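Local coordinates for flagellar hook-associated protein 2 (Bdellovibrio bacteriovorus, PDB 6KTY) that probably caps the tip of the growing flagellar filament, where it would help flagellin subunits polymerise and keep them from leaking out, at residues P16-G21 / P185-R190; G62-E67 / Q140-E145; K73-N78 / N92-G97; S82-V87 / A100-D105; V155-F160 / T170-G175. All coordinates share one frame; numbering follows the deposited sequence.

In the fold
Contacts 1 and 5 lie in one lobe of this FliD fragment and contacts 2, 3 and 4 in the other, on opposite sides of the chain's centre. Contact 1 joins the two ends of the chain, and every other contact falls between its segments. Its centre is 12 Å from that of contact 5, and both reach the sheet holding strands 189-192, 32-39 and 153-157. In the far lobe, 35 to 39 Å from contact 1 between centres, contacts 2 and 3 meet along paired strands 63-68 and 71-77, while contacts 3 and 4 share helix 84-94. The chain thus leaves one domain, builds the other, and returns.

Contact 1 of 5, residues P16-G21 / P185-R190; sequences PNIVDG and PGREIR
Ile18 and Ile189 meet through the ends of their longer branches, CD1 of Ile18 lying 3.7 Å from CD1 of Ile189. Behind these methyls the two side chains also touch lower down, where CG2 of Ile18 comes to 4.1 Å from CG1 of Ile189, and they run obliquely past one another. In Ile189 both torsions bend the same way (chi1 -52°, chi2 -38°), which curls CD1 back toward its own backbone N and sets it against CD1 of Ile18. Two branched, wholly apolar residues suit this buried spot: Ile18 offers two methyls, CD1 and CG2, and Ile189 its CD1 and CG1.

The other side of the contact is looser and more polar. The guanidinium of Arg187 has CD1 of Ile18 over one face, but at 4.4 Å from NH2 this is light packing. What directs the group is a neighbouring subunit: NH1 of Arg187 is hydrogen-bonded to the carbonyl oxygen of Ala183 and to the hydroxyl of Ser182, both of that second subunit. The length of arginine lets one face of its guanidinium lie against Ile18 while NH1 works at the interface.

Ile18 and Val19 rest on Val37 of strand 32-39, whose Ile35 bonds through its backbone to Ile189, so the contact lies where strand 19-21 approaches the sheet containing strand 189-192.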
# COMPACT_ATOMS: atom_id res chain seq x y z
N PRO A 16 9.24 5.06 7.79
CA PRO A 16 9.65 6.47 7.60
C PRO A 16 9.09 7.10 6.33
O PRO A 16 9.10 8.33 6.21
CB PRO A 16 11.19 6.40 7.53
CG PRO A 16 11.57 5.06 8.05
CD PRO A 16 10.39 4.14 7.84
N ASN A 17 8.60 6.30 5.38
CA ASN A 17 8.03 6.83 4.14
C ASN A 17 6.52 7.10 4.27
O ASN A 17 5.86 7.48 3.30
CB ASN A 17 8.27 5.86 3.00
CG ASN A 17 9.77 5.66 2.72
OD1 ASN A 17 10.25 4.55 2.74
ND2 ASN A 17 10.48 6.75 2.50
N ILE A 18 5.99 6.90 5.47
CA ILE A 18 4.64 7.36 5.80
C ILE A 18 4.69 8.43 6.87
O ILE A 18 4.11 9.53 6.70
CB ILE A 18 3.66 6.20 6.19
CG1 ILE A 18 3.49 5.24 5.02
CG2 ILE A 18 2.28 6.79 6.61
CD1 ILE A 18 2.65 3.98 5.31
N VAL A 19 5.39 8.15 7.96
CA VAL A 19 5.57 9.13 9.02
C VAL A 19 7.01 9.04 9.50
O VAL A 19 7.49 7.95 9.76
CB VAL A 19 4.63 8.86 10.20
CG1 VAL A 19 4.81 9.97 11.24
CG2 VAL A 19 3.19 8.81 9.76
N ASP A 20 7.71 10.17 9.60
CA ASP A 20 9.03 10.17 10.23
C ASP A 20 9.04 11.32 11.22
O ASP A 20 8.03 12.03 11.38
CB ASP A 20 10.16 10.34 9.19
CG ASP A 20 11.48 9.71 9.65
OD1 ASP A 20 11.61 9.32 10.82
OD2 ASP A 20 12.39 9.59 8.82
N GLY A 21 10.16 11.49 11.91
CA GLY A 21 10.26 12.51 12.93
C GLY A 21 11.61 12.58 13.59
O GLY A 21 12.51 11.79 13.28
N PRO A 185 -4.17 5.41 3.92
CA PRO A 185 -5.35 5.08 4.69
C PRO A 185 -5.38 3.59 4.96
O PRO A 185 -5.05 2.80 4.07
CB PRO A 185 -6.53 5.53 3.79
CG PRO A 185 -5.95 5.98 2.49
CD PRO A 185 -4.46 6.07 2.63
N GLY A 186 -5.73 3.17 6.17
CA GLY A 186 -5.76 1.73 6.49
C GLY A 186 -4.40 1.07 6.79
O GLY A 186 -4.32 -0.14 6.96
N ARG A 187 -3.35 1.87 6.85
CA ARG A 187 -2.00 1.41 7.12
C ARG A 187 -1.49 2.09 8.41
O ARG A 187 -0.66 3.04 8.40
CB ARG A 187 -1.07 1.73 5.95
CG ARG A 187 -1.49 1.12 4.58
CD ARG A 187 -0.92 -0.25 4.27
NE ARG A 187 0.48 -0.18 3.83
CZ ARG A 187 1.54 -0.32 4.62
NH1 ARG A 187 1.41 -0.62 5.91
NH2 ARG A 187 2.75 -0.21 4.11
N GLU A 188 -1.97 1.58 9.53
CA GLU A 188 -1.53 2.02 10.83
C GLU A 188 -0.05 1.68 11.00
O GLU A 188 0.40 0.54 10.69
CB GLU A 188 -2.40 1.39 11.93
CG GLU A 188 -2.25 2.06 13.28
CD GLU A 188 -3.24 1.53 14.33
OE1 GLU A 188 -3.57 0.33 14.29
OE2 GLU A 188 -3.65 2.33 15.22
N ILE A 189 0.71 2.66 11.46
CA ILE A 189 2.18 2.55 11.63
C ILE A 189 2.44 2.57 13.14
O ILE A 189 1.79 3.34 13.88
CB ILE A 189 2.94 3.75 11.01
CG1 ILE A 189 2.55 4.00 9.54
CG2 ILE A 189 4.44 3.58 11.12
CD1 ILE A 189 2.32 2.77 8.75
N ARG A 190 3.39 1.75 13.58
CA ARG A 190 3.83 1.80 14.96
C ARG A 190 5.13 2.62 15.07
O ARG A 190 6.03 2.44 14.28
CB ARG A 190 4.03 0.39 15.52
CG ARG A 190 2.74 -0.36 15.83
CD ARG A 190 2.93 -1.26 17.04
NE ARG A 190 4.10 -2.08 16.83
CZ ARG A 190 4.97 -2.48 17.74
NH1 ARG A 190 4.86 -2.18 19.03
NH2 ARG A 190 5.98 -3.22 17.34

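Contact 2 of 5, residues G62-E67 / Q140-E145; sequences GYIKFE and QDMYFE
Ile64 faces both Met142 and Phe144 and gives one branch to each. Its CD1 reaches the terminal methyl of Met142, 3.7 Å from CE, and the two chains cross at about a right angle, so they touch end to end with little lengthwise overlap. The shorter branch turns to the aromatic residue: CG2 of Ile64 lies 4.1 Å from CE2 of Phe144, approaching the ring obliquely. With CG1 beside the backbone N (chi1 -64°), CG2 takes the place anti to that nitrogen, and the two branches diverge toward their separate partners. A beta-branched residue suits this place, because branching at CB supplies two arms that diverge close to the backbone.

Met142 reaches Ile64 by a curled path. Its chain bends at both chi2 and chi3 (-98° and -92°), which swings CE round to the isoleucine; the flexible thioether makes such a shape possible.

The two phenylalanines meet more loosely, with CE1 of Phe66 4.3 Å from CZ of Phe144. Each ring presents an outer carbon obliquely to the other, an apolar touch. Phe144 has a clearer aromatic partner in Phe130, whose ring it meets edge-to-face. The broad, flat rings fill the wide gap between the backbones, which stay 9.8 Å apart even at their nearest CA atoms, those of Ile64 and Tyr143.

Strand 63-68 is paired on either side with strands 71-77 and 129-136. Met142 and Phe144 close against Ile133 of the latter, while Leu115 and Val117 of strand 113-119 supply further apolar neighbours to Met142 and Phe66.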
# COMPACT_ATOMS: atom_id res chain seq x y z
N GLY A 62 -6.61 42.53 -17.75
CA GLY A 62 -7.59 42.84 -16.70
C GLY A 62 -7.02 42.35 -15.40
O GLY A 62 -5.90 42.74 -15.05
N TYR A 63 -7.77 41.48 -14.71
CA TYR A 63 -7.29 40.90 -13.47
C TYR A 63 -7.91 39.55 -13.12
O TYR A 63 -8.97 39.15 -13.64
CB TYR A 63 -7.48 41.87 -12.29
CG TYR A 63 -8.91 42.13 -11.86
CD1 TYR A 63 -9.58 41.25 -10.99
CD2 TYR A 63 -9.57 43.26 -12.26
CE1 TYR A 63 -10.89 41.50 -10.57
CE2 TYR A 63 -10.88 43.52 -11.85
CZ TYR A 63 -11.53 42.63 -11.00
OH TYR A 63 -12.83 42.89 -10.61
N ILE A 64 -7.24 38.84 -12.22
CA ILE A 64 -7.79 37.61 -11.64
C ILE A 64 -7.96 37.86 -10.14
O ILE A 64 -7.04 38.36 -9.48
CB ILE A 64 -6.90 36.39 -11.90
CG1 ILE A 64 -6.83 36.10 -13.40
CG2 ILE A 64 -7.43 35.16 -11.19
CD1 ILE A 64 -5.66 35.20 -13.74
N LYS A 65 -9.15 37.54 -9.63
CA LYS A 65 -9.50 37.75 -8.22
C LYS A 65 -9.26 36.50 -7.38
O LYS A 65 -9.60 35.36 -7.76
CB LYS A 65 -10.98 38.20 -8.15
CG LYS A 65 -11.42 38.86 -6.85
CD LYS A 65 -12.75 39.61 -7.07
CE LYS A 65 -13.41 40.01 -5.77
NZ LYS A 65 -14.85 40.34 -5.94
N PHE A 66 -8.66 36.69 -6.21
CA PHE A 66 -8.50 35.60 -5.25
C PHE A 66 -9.07 36.06 -3.91
O PHE A 66 -8.86 37.22 -3.52
CB PHE A 66 -7.03 35.24 -5.10
CG PHE A 66 -6.37 34.90 -6.40
CD1 PHE A 66 -6.61 33.68 -7.01
CD2 PHE A 66 -5.51 35.81 -7.02
CE1 PHE A 66 -6.02 33.36 -8.22
CE2 PHE A 66 -4.91 35.50 -8.22
CZ PHE A 66 -5.16 34.26 -8.82
N GLU A 67 -9.82 35.20 -3.23
CA GLU A 67 -10.26 35.51 -1.86
C GLU A 67 -9.36 34.67 -0.97
O GLU A 67 -9.35 33.44 -1.10
CB GLU A 67 -11.71 35.15 -1.57
CG GLU A 67 -12.73 35.89 -2.43
CD GLU A 67 -12.83 37.37 -2.12
OE1 GLU A 67 -12.10 37.89 -1.24
OE2 GLU A 67 -13.65 38.04 -2.77
N GLN A 140 -8.30 33.56 -26.32
CA GLN A 140 -9.02 32.42 -25.84
C GLN A 140 -9.42 32.67 -24.39
O GLN A 140 -8.68 33.28 -23.63
CB GLN A 140 -8.14 31.18 -25.95
CG GLN A 140 -8.83 29.88 -25.54
CD GLN A 140 -7.87 28.70 -25.42
OE1 GLN A 140 -6.93 28.56 -26.22
NE2 GLN A 140 -8.11 27.85 -24.43
N ASP A 141 -10.59 32.15 -24.02
CA ASP A 141 -11.11 32.24 -22.66
C ASP A 141 -10.25 31.46 -21.67
O ASP A 141 -9.96 30.27 -21.89
CB ASP A 141 -12.53 31.67 -22.63
CG ASP A 141 -13.54 32.56 -23.32
OD1 ASP A 141 -13.32 33.80 -23.43
OD2 ASP A 141 -14.58 32.03 -23.77
N MET A 142 -9.86 32.10 -20.57
CA MET A 142 -9.26 31.38 -19.44
C MET A 142 -10.24 31.28 -18.31
O MET A 142 -10.84 32.28 -17.93
CB MET A 142 -7.99 32.06 -18.90
CG MET A 142 -7.13 31.10 -18.13
SD MET A 142 -7.35 31.17 -16.34
CE MET A 142 -6.04 32.36 -16.02
N TYR A 143 -10.36 30.08 -17.77
CA TYR A 143 -11.19 29.87 -16.62
C TYR A 143 -10.63 28.72 -15.81
O TYR A 143 -9.89 27.88 -16.32
CB TYR A 143 -12.68 29.62 -17.03
CG TYR A 143 -12.94 28.35 -17.84
CD1 TYR A 143 -12.76 28.32 -19.22
CD2 TYR A 143 -13.44 27.20 -17.21
CE1 TYR A 143 -13.02 27.17 -19.95
CE2 TYR A 143 -13.68 26.04 -17.92
CZ TYR A 143 -13.49 26.03 -19.29
OH TYR A 143 -13.74 24.89 -19.98
N PHE A 144 -10.96 28.71 -14.55
CA PHE A 144 -10.61 27.62 -13.65
C PHE A 144 -11.63 26.49 -13.79
O PHE A 144 -12.73 26.59 -13.26
CB PHE A 144 -10.52 28.16 -12.21
CG PHE A 144 -9.37 29.14 -11.99
CD1 PHE A 144 -8.06 28.80 -12.35
CD2 PHE A 144 -9.59 30.37 -11.37
CE1 PHE A 144 -7.01 29.66 -12.12
CE2 PHE A 144 -8.54 31.26 -11.16
CZ PHE A 144 -7.24 30.91 -11.54
N GLU A 145 -11.28 25.45 -14.56
CA GLU A 145 -12.16 24.31 -14.87
C GLU A 145 -12.35 23.49 -13.59
O GLU A 145 -13.39 22.86 -13.37
CB GLU A 145 -11.50 23.45 -15.95
CG GLU A 145 -12.45 22.64 -16.86
CD GLU A 145 -11.71 21.91 -18.00
OE1 GLU A 145 -10.47 21.98 -18.10
OE2 GLU A 145 -12.39 21.24 -18.82

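Contact 3 of 5, residues K73-N78 / N92-G97; sequences KEVYIN and NAANVG
Val75 meets both Ala94 and Val96 through a single methyl. From its CB the side chain forks: CG1 takes the position anti to the backbone N (chi1 168°), and CG2 is placed beside that nitrogen, aimed at the end of the helix. There CG2 of Val75 lies 3.8 Å from CB of Ala94 and 3.9 Å from CG2 of Val96. The methyl therefore sits at the junction of the last helical turn and the residues that follow it. Alanine suits its place because its short side chain lets the helix end come close, the CA atoms of Val75 and Ala94 being 6.7 Å apart.

Val96 then extends the contact along the strand. Its CB lies 4.1 Å from CG of Lys73 and equally far from the lysine CB, while the two side chains slide past each other in opposite directions. Only the root of Lys73 is used in this packing. Its chain bends at chi2 (-71°) and then runs extended, carrying the ammonium group beyond the valine. Lysine fits such a partly exposed edge, since its first methylenes can pack while its charge is carried outward.

Between Ala94 and Val96 the chain leaves the helix at Asn95, which adopts a positive phi of 60°, a conformation asparagine tolerates better than most residues. Asn92, a turn earlier, accepts a hydrogen bond through OD1 from the backbone N of Ala100. Helix 84-94, the single helix of this mainly antiparallel beta fragment, thus bridges two sheets, following strand 71-77 of one and leading to strand 98-104 of the other.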
# COMPACT_ATOMS: atom_id res chain seq x y z
N LYS A 73 -7.63 39.56 -2.94
CA LYS A 73 -6.44 39.91 -3.71
C LYS A 73 -6.80 39.90 -5.19
O LYS A 73 -7.44 38.97 -5.68
CB LYS A 73 -5.28 38.96 -3.41
CG LYS A 73 -4.92 38.83 -1.93
CD LYS A 73 -4.26 40.07 -1.38
CE LYS A 73 -3.84 39.89 0.06
NZ LYS A 73 -3.55 41.20 0.71
N GLU A 74 -6.45 40.96 -5.89
CA GLU A 74 -6.72 41.06 -7.32
C GLU A 74 -5.40 41.22 -8.02
O GLU A 74 -4.77 42.26 -7.85
CB GLU A 74 -7.65 42.24 -7.61
CG GLU A 74 -9.10 41.96 -7.17
CD GLU A 74 -10.07 43.09 -7.50
OE1 GLU A 74 -9.90 43.76 -8.55
OE2 GLU A 74 -11.03 43.29 -6.71
N VAL A 75 -5.01 40.22 -8.83
CA VAL A 75 -3.74 40.23 -9.56
C VAL A 75 -3.97 40.76 -10.98
O VAL A 75 -4.79 40.22 -11.73
CB VAL A 75 -3.10 38.82 -9.61
CG1 VAL A 75 -1.94 38.75 -10.62
CG2 VAL A 75 -2.61 38.40 -8.21
N TYR A 76 -3.26 41.82 -11.32
CA TYR A 76 -3.45 42.55 -12.58
C TYR A 76 -2.71 41.88 -13.73
O TYR A 76 -1.48 41.76 -13.70
CB TYR A 76 -2.96 43.99 -12.44
CG TYR A 76 -3.54 44.75 -11.26
CD1 TYR A 76 -4.92 44.73 -10.99
CD2 TYR A 76 -2.71 45.48 -10.39
CE1 TYR A 76 -5.46 45.43 -9.90
CE2 TYR A 76 -3.24 46.17 -9.31
CZ TYR A 76 -4.61 46.15 -9.07
OH TYR A 76 -5.14 46.85 -8.01
N ILE A 77 -3.46 41.50 -14.76
CA ILE A 77 -2.88 40.86 -15.93
C ILE A 77 -2.70 41.87 -17.07
O ILE A 77 -3.65 42.42 -17.63
CB ILE A 77 -3.69 39.66 -16.35
CG1 ILE A 77 -3.70 38.65 -15.18
CG2 ILE A 77 -3.10 39.03 -17.63
CD1 ILE A 77 -2.30 38.32 -14.67
N ASN A 78 -1.43 42.13 -17.35
CA ASN A 78 -1.03 43.05 -18.36
C ASN A 78 -1.01 42.35 -19.73
O ASN A 78 -0.35 41.32 -19.90
CB ASN A 78 0.33 43.59 -17.96
CG ASN A 78 0.83 44.60 -18.91
OD1 ASN A 78 0.50 44.56 -20.09
ND2 ASN A 78 1.66 45.50 -18.42
N ASN A 92 3.07 34.84 -9.61
CA ASN A 92 4.15 34.62 -8.66
C ASN A 92 4.76 35.96 -8.18
O ASN A 92 5.01 36.14 -6.99
CB ASN A 92 5.23 33.69 -9.22
CG ASN A 92 4.75 32.25 -9.35
OD1 ASN A 92 3.90 31.80 -8.57
ND2 ASN A 92 5.28 31.53 -10.36
N ALA A 93 4.95 36.92 -9.10
CA ALA A 93 5.61 38.18 -8.73
C ALA A 93 4.71 39.05 -7.85
O ALA A 93 5.20 39.89 -7.14
CB ALA A 93 6.04 38.96 -9.97
N ALA A 94 3.40 38.84 -7.90
CA ALA A 94 2.47 39.59 -7.06
C ALA A 94 2.67 39.32 -5.57
O ALA A 94 2.27 40.13 -4.74
CB ALA A 94 1.05 39.27 -7.46
N ASN A 95 3.19 38.14 -5.21
CA ASN A 95 3.46 37.83 -3.81
C ASN A 95 2.17 37.88 -2.94
O ASN A 95 2.15 38.48 -1.89
CB ASN A 95 4.56 38.76 -3.26
CG ASN A 95 5.31 38.16 -2.06
OD1 ASN A 95 5.72 37.00 -2.09
ND2 ASN A 95 5.47 38.93 -1.00
N VAL A 96 1.09 37.26 -3.40
CA VAL A 96 -0.19 37.32 -2.69
C VAL A 96 -0.54 35.99 -1.98
O VAL A 96 -1.72 35.70 -1.74
CB VAL A 96 -1.32 37.80 -3.63
CG1 VAL A 96 -1.05 39.24 -4.05
CG2 VAL A 96 -1.45 36.89 -4.84
N GLY A 97 0.47 35.18 -1.68
CA GLY A 97 0.28 33.90 -0.99
C GLY A 97 -0.05 32.74 -1.93
O GLY A 97 -0.58 31.71 -1.47

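Contact 4 of 5, residues S82-V87 / A100-D105; sequences STLDGV and AQVVED
Apolar packing between Leu84 and Val102 is the main contact between the helix start and the strand. CG2 of Val102 lies 4.0 Å from CB of Leu84 and 3.8 Å from the backbone O of the same residue, so the methyl rests on the base of the leucine and the adjoining helical backbone. The valine rotation (chi1 173°) puts CG1 anti to its own nitrogen and turns CG2 to the helix. A compact branched residue is apt on a strand packed so near, with the CA atoms of Asp85 and Val102 only 6.8 Å apart. Leu84 also packs on Phe51 and Phe113.

The polar side is lighter. OD2 of Asp85 passes 4.1 Å from CG2 of Val102, the two side chains crossing at about a right angle, which amounts to simple van der Waals contact. The carboxylate has its salt bridge elsewhere, from OD1 to NZ of Lys89, one turn further along the helix. An acidic residue in the first turn would also be expected to interact well with the positive end of the helix dipole.

Hydrogen bonds within the helix start hold Leu84 and Asp85 in position. Thr83 occupies the N-cap: its OG1 accepts from N of Gly86 at 2.9 Å, with an N-H...O angle of 158°. Its carbonyl O in turn receives N of Val87, also at 2.9 Å, the first regular helical bond. Threonine is well chosen because its hydroxyl can fold back onto an amide that lacks a partner in the preceding turn. This is the classic N-cap, here opening helix 84-94 as it packs against strand 98-104, the outermost of its sheet within this chain.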
# COMPACT_ATOMS: atom_id res chain seq x y z
N SER A 82 0.28 38.17 -21.44
CA SER A 82 -0.80 37.37 -20.89
C SER A 82 -0.86 35.97 -21.52
O SER A 82 -1.93 35.37 -21.66
CB SER A 82 -2.14 38.13 -20.97
OG SER A 82 -2.45 38.59 -22.28
N THR A 83 0.29 35.44 -21.90
CA THR A 83 0.40 34.02 -22.20
C THR A 83 0.27 33.27 -20.87
O THR A 83 0.43 33.87 -19.81
CB THR A 83 1.74 33.68 -22.84
OG1 THR A 83 2.78 34.00 -21.91
CG2 THR A 83 1.97 34.50 -24.16
N LEU A 84 0.02 31.96 -20.90
CA LEU A 84 -0.08 31.21 -19.65
C LEU A 84 1.20 31.40 -18.86
O LEU A 84 1.16 31.58 -17.66
CB LEU A 84 -0.29 29.74 -19.89
CG LEU A 84 -1.70 29.25 -20.30
CD1 LEU A 84 -1.70 27.74 -20.05
CD2 LEU A 84 -2.83 29.97 -19.57
N ASP A 85 2.32 31.38 -19.56
CA ASP A 85 3.60 31.64 -18.93
C ASP A 85 3.70 33.04 -18.30
O ASP A 85 4.20 33.16 -17.19
CB ASP A 85 4.74 31.39 -19.88
CG ASP A 85 5.73 30.44 -19.28
OD1 ASP A 85 6.82 30.92 -18.84
OD2 ASP A 85 5.33 29.25 -19.13
N GLY A 86 3.23 34.07 -19.01
CA GLY A 86 3.25 35.45 -18.45
C GLY A 86 2.38 35.60 -17.21
O GLY A 86 2.76 36.25 -16.25
N VAL A 87 1.22 34.98 -17.24
CA VAL A 87 0.28 35.04 -16.16
C VAL A 87 0.83 34.32 -14.93
O VAL A 87 0.75 34.80 -13.79
CB VAL A 87 -1.04 34.41 -16.55
CG1 VAL A 87 -1.92 34.28 -15.31
CG2 VAL A 87 -1.73 35.27 -17.67
N ALA A 100 2.06 29.74 -8.76
CA ALA A 100 1.47 29.36 -10.02
C ALA A 100 2.51 28.54 -10.77
O ALA A 100 3.70 28.80 -10.68
CB ALA A 100 1.09 30.59 -10.82
N GLN A 101 2.05 27.56 -11.53
CA GLN A 101 2.92 26.93 -12.51
C GLN A 101 2.11 26.47 -13.69
O GLN A 101 0.86 26.32 -13.61
CB GLN A 101 3.71 25.78 -11.87
CG GLN A 101 2.83 24.64 -11.35
CD GLN A 101 3.65 23.59 -10.55
OE1 GLN A 101 4.14 23.86 -9.45
NE2 GLN A 101 3.78 22.40 -11.10
N VAL A 102 2.77 26.22 -14.81
CA VAL A 102 2.01 25.71 -15.97
C VAL A 102 2.32 24.22 -16.10
O VAL A 102 3.47 23.83 -16.12
CB VAL A 102 2.37 26.45 -17.26
CG1 VAL A 102 1.71 25.81 -18.45
CG2 VAL A 102 2.00 27.95 -17.12
N VAL A 103 1.29 23.39 -16.18
CA VAL A 103 1.48 21.96 -16.30
C VAL A 103 0.96 21.54 -17.68
O VAL A 103 0.22 22.29 -18.33
CB VAL A 103 0.78 21.19 -15.14
CG1 VAL A 103 1.33 21.63 -13.77
CG2 VAL A 103 -0.73 21.33 -15.20
N GLU A 104 1.38 20.35 -18.11
CA GLU A 104 0.93 19.77 -19.36
C GLU A 104 0.05 18.56 -19.04
O GLU A 104 0.48 17.64 -18.34
CB GLU A 104 2.13 19.35 -20.21
CG GLU A 104 1.75 19.17 -21.64
CD GLU A 104 2.94 19.10 -22.59
OE1 GLU A 104 2.68 18.90 -23.80
OE2 GLU A 104 4.09 19.25 -22.13
N ASP A 105 -1.18 18.58 -19.53
CA ASP A 105 -2.14 17.52 -19.29
C ASP A 105 -2.63 16.99 -20.61
O ASP A 105 -3.42 17.64 -21.31
CB ASP A 105 -3.32 18.04 -18.46
CG ASP A 105 -4.43 16.98 -18.26
OD1 ASP A 105 -4.25 15.78 -18.55
OD2 ASP A 105 -5.51 17.39 -17.82

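Contact 5 of 5, residues V155-F160 / T170-G175; sequences VKVDGF and TDLVPG
Leu172 spans Val155 and Val157 with its branched tip, one methyl to each. CD1 of Leu172 lies 3.8 Å from CG2 of Val155, and the two side chains cross at a slant. The other methyl, CD2, is 4.3 Å from CB of Val157. The first torsion sets CG of Leu172 anti to the carbonyl carbon (chi1 -68°), and chi2 (-168°) turns the fork toward two valines spaced two residues apart on one face of the strand. Leucine suits this role because its branch point is CG, one carbon further out than the CB of valine, whose methyls stay close to the strand.

In the next shell, Ile162 of the neighbouring strand packs on both Val155 and Leu172, and Leu178 and Phe180 of strand 178-180 add apolar bulk. OG of Ser169 accepts a hydrogen bond from N of Asp171, helping shape the loop that carries Leu172. The carbonyl oxygen of Leu172 is bonded to NE2 of Gln101 of a second subunit, which links this loop to the assembly.

Strand 153-157 ends in a tight reversal that helps hold Val157. N of Phe160 gives a hydrogen bond to O of Val157 at 2.9 Å, and N of Val157 returns one to O of Phe160. With Asp158 and Gly159 both at positive phi, this is a type I' turn, the characteristic two-residue beta hairpin, joining strands 153-157 and 160-164.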
# COMPACT_ATOMS: atom_id res chain seq x y z
N VAL A 155 -5.61 12.18 10.66
CA VAL A 155 -4.78 11.14 11.20
C VAL A 155 -5.47 10.43 12.34
O VAL A 155 -6.26 11.02 13.06
CB VAL A 155 -3.46 11.71 11.70
CG1 VAL A 155 -2.82 12.53 10.55
CG2 VAL A 155 -3.66 12.55 12.93
N LYS A 156 -5.15 9.17 12.52
CA LYS A 156 -5.66 8.45 13.66
C LYS A 156 -4.55 8.22 14.68
O LYS A 156 -3.47 7.73 14.34
CB LYS A 156 -6.28 7.13 13.24
CG LYS A 156 -7.51 7.27 12.32
CD LYS A 156 -8.12 5.88 12.04
CE LYS A 156 -9.47 6.04 11.29
NZ LYS A 156 -10.07 4.76 10.83
N VAL A 157 -4.86 8.53 15.93
CA VAL A 157 -3.95 8.28 17.02
C VAL A 157 -4.66 7.29 17.95
O VAL A 157 -5.80 7.53 18.38
CB VAL A 157 -3.51 9.59 17.72
CG1 VAL A 157 -4.71 10.38 18.24
CG2 VAL A 157 -2.49 9.29 18.81
N ASP A 158 -4.00 6.16 18.18
CA ASP A 158 -4.61 5.00 18.86
C ASP A 158 -6.05 4.73 18.37
O ASP A 158 -6.94 4.43 19.16
CB ASP A 158 -4.58 5.22 20.37
CG ASP A 158 -3.16 5.18 20.96
OD1 ASP A 158 -2.22 4.62 20.33
OD2 ASP A 158 -2.99 5.71 22.07
N GLY A 159 -6.25 4.86 17.06
CA GLY A 159 -7.54 4.58 16.43
C GLY A 159 -8.53 5.71 16.36
O GLY A 159 -9.60 5.51 15.79
N PHE A 160 -8.22 6.88 16.94
CA PHE A 160 -9.13 8.02 16.90
C PHE A 160 -8.71 8.99 15.82
O PHE A 160 -7.57 9.48 15.83
CB PHE A 160 -9.14 8.78 18.22
CG PHE A 160 -9.59 7.97 19.37
CD1 PHE A 160 -10.95 7.72 19.58
CD2 PHE A 160 -8.69 7.47 20.26
CE1 PHE A 160 -11.38 6.97 20.64
CE2 PHE A 160 -9.13 6.73 21.36
CZ PHE A 160 -10.48 6.49 21.54
N THR A 170 3.74 18.30 16.65
CA THR A 170 4.50 18.15 17.89
C THR A 170 3.63 17.56 19.02
O THR A 170 4.16 17.27 20.10
CB THR A 170 5.10 19.49 18.33
OG1 THR A 170 4.04 20.42 18.59
CG2 THR A 170 6.00 20.07 17.24
N ASP A 171 2.32 17.38 18.79
CA ASP A 171 1.40 16.90 19.87
C ASP A 171 1.12 15.39 19.95
O ASP A 171 0.76 14.88 21.01
CB ASP A 171 0.05 17.60 19.79
CG ASP A 171 0.14 19.07 20.00
OD1 ASP A 171 0.70 19.51 21.04
OD2 ASP A 171 -0.34 19.80 19.13
N LEU A 172 1.23 14.70 18.83
CA LEU A 172 0.86 13.27 18.79
C LEU A 172 1.81 12.35 19.54
O LEU A 172 1.38 11.40 20.19
CB LEU A 172 0.71 12.83 17.36
CG LEU A 172 -0.49 13.52 16.73
CD1 LEU A 172 -0.85 12.92 15.42
CD2 LEU A 172 -1.66 13.42 17.75
N VAL A 173 3.10 12.65 19.42
CA VAL A 173 4.14 11.91 20.11
C VAL A 173 4.86 13.00 20.87
O VAL A 173 5.59 13.78 20.27
CB VAL A 173 5.08 11.17 19.14
CG1 VAL A 173 6.24 10.50 19.91
CG2 VAL A 173 4.30 10.15 18.33
N PRO A 174 4.60 13.10 22.19
CA PRO A 174 5.18 14.19 22.97
C PRO A 174 6.71 14.15 22.95
O PRO A 174 7.30 13.10 23.23
CB PRO A 174 4.65 13.93 24.39
CG PRO A 174 3.37 13.20 24.18
CD PRO A 174 3.64 12.31 22.99
N GLY A 175 7.32 15.28 22.61
CA GLY A 175 8.78 15.38 22.57
C GLY A 175 9.37 15.14 21.19
O GLY A 175 10.59 15.20 21.00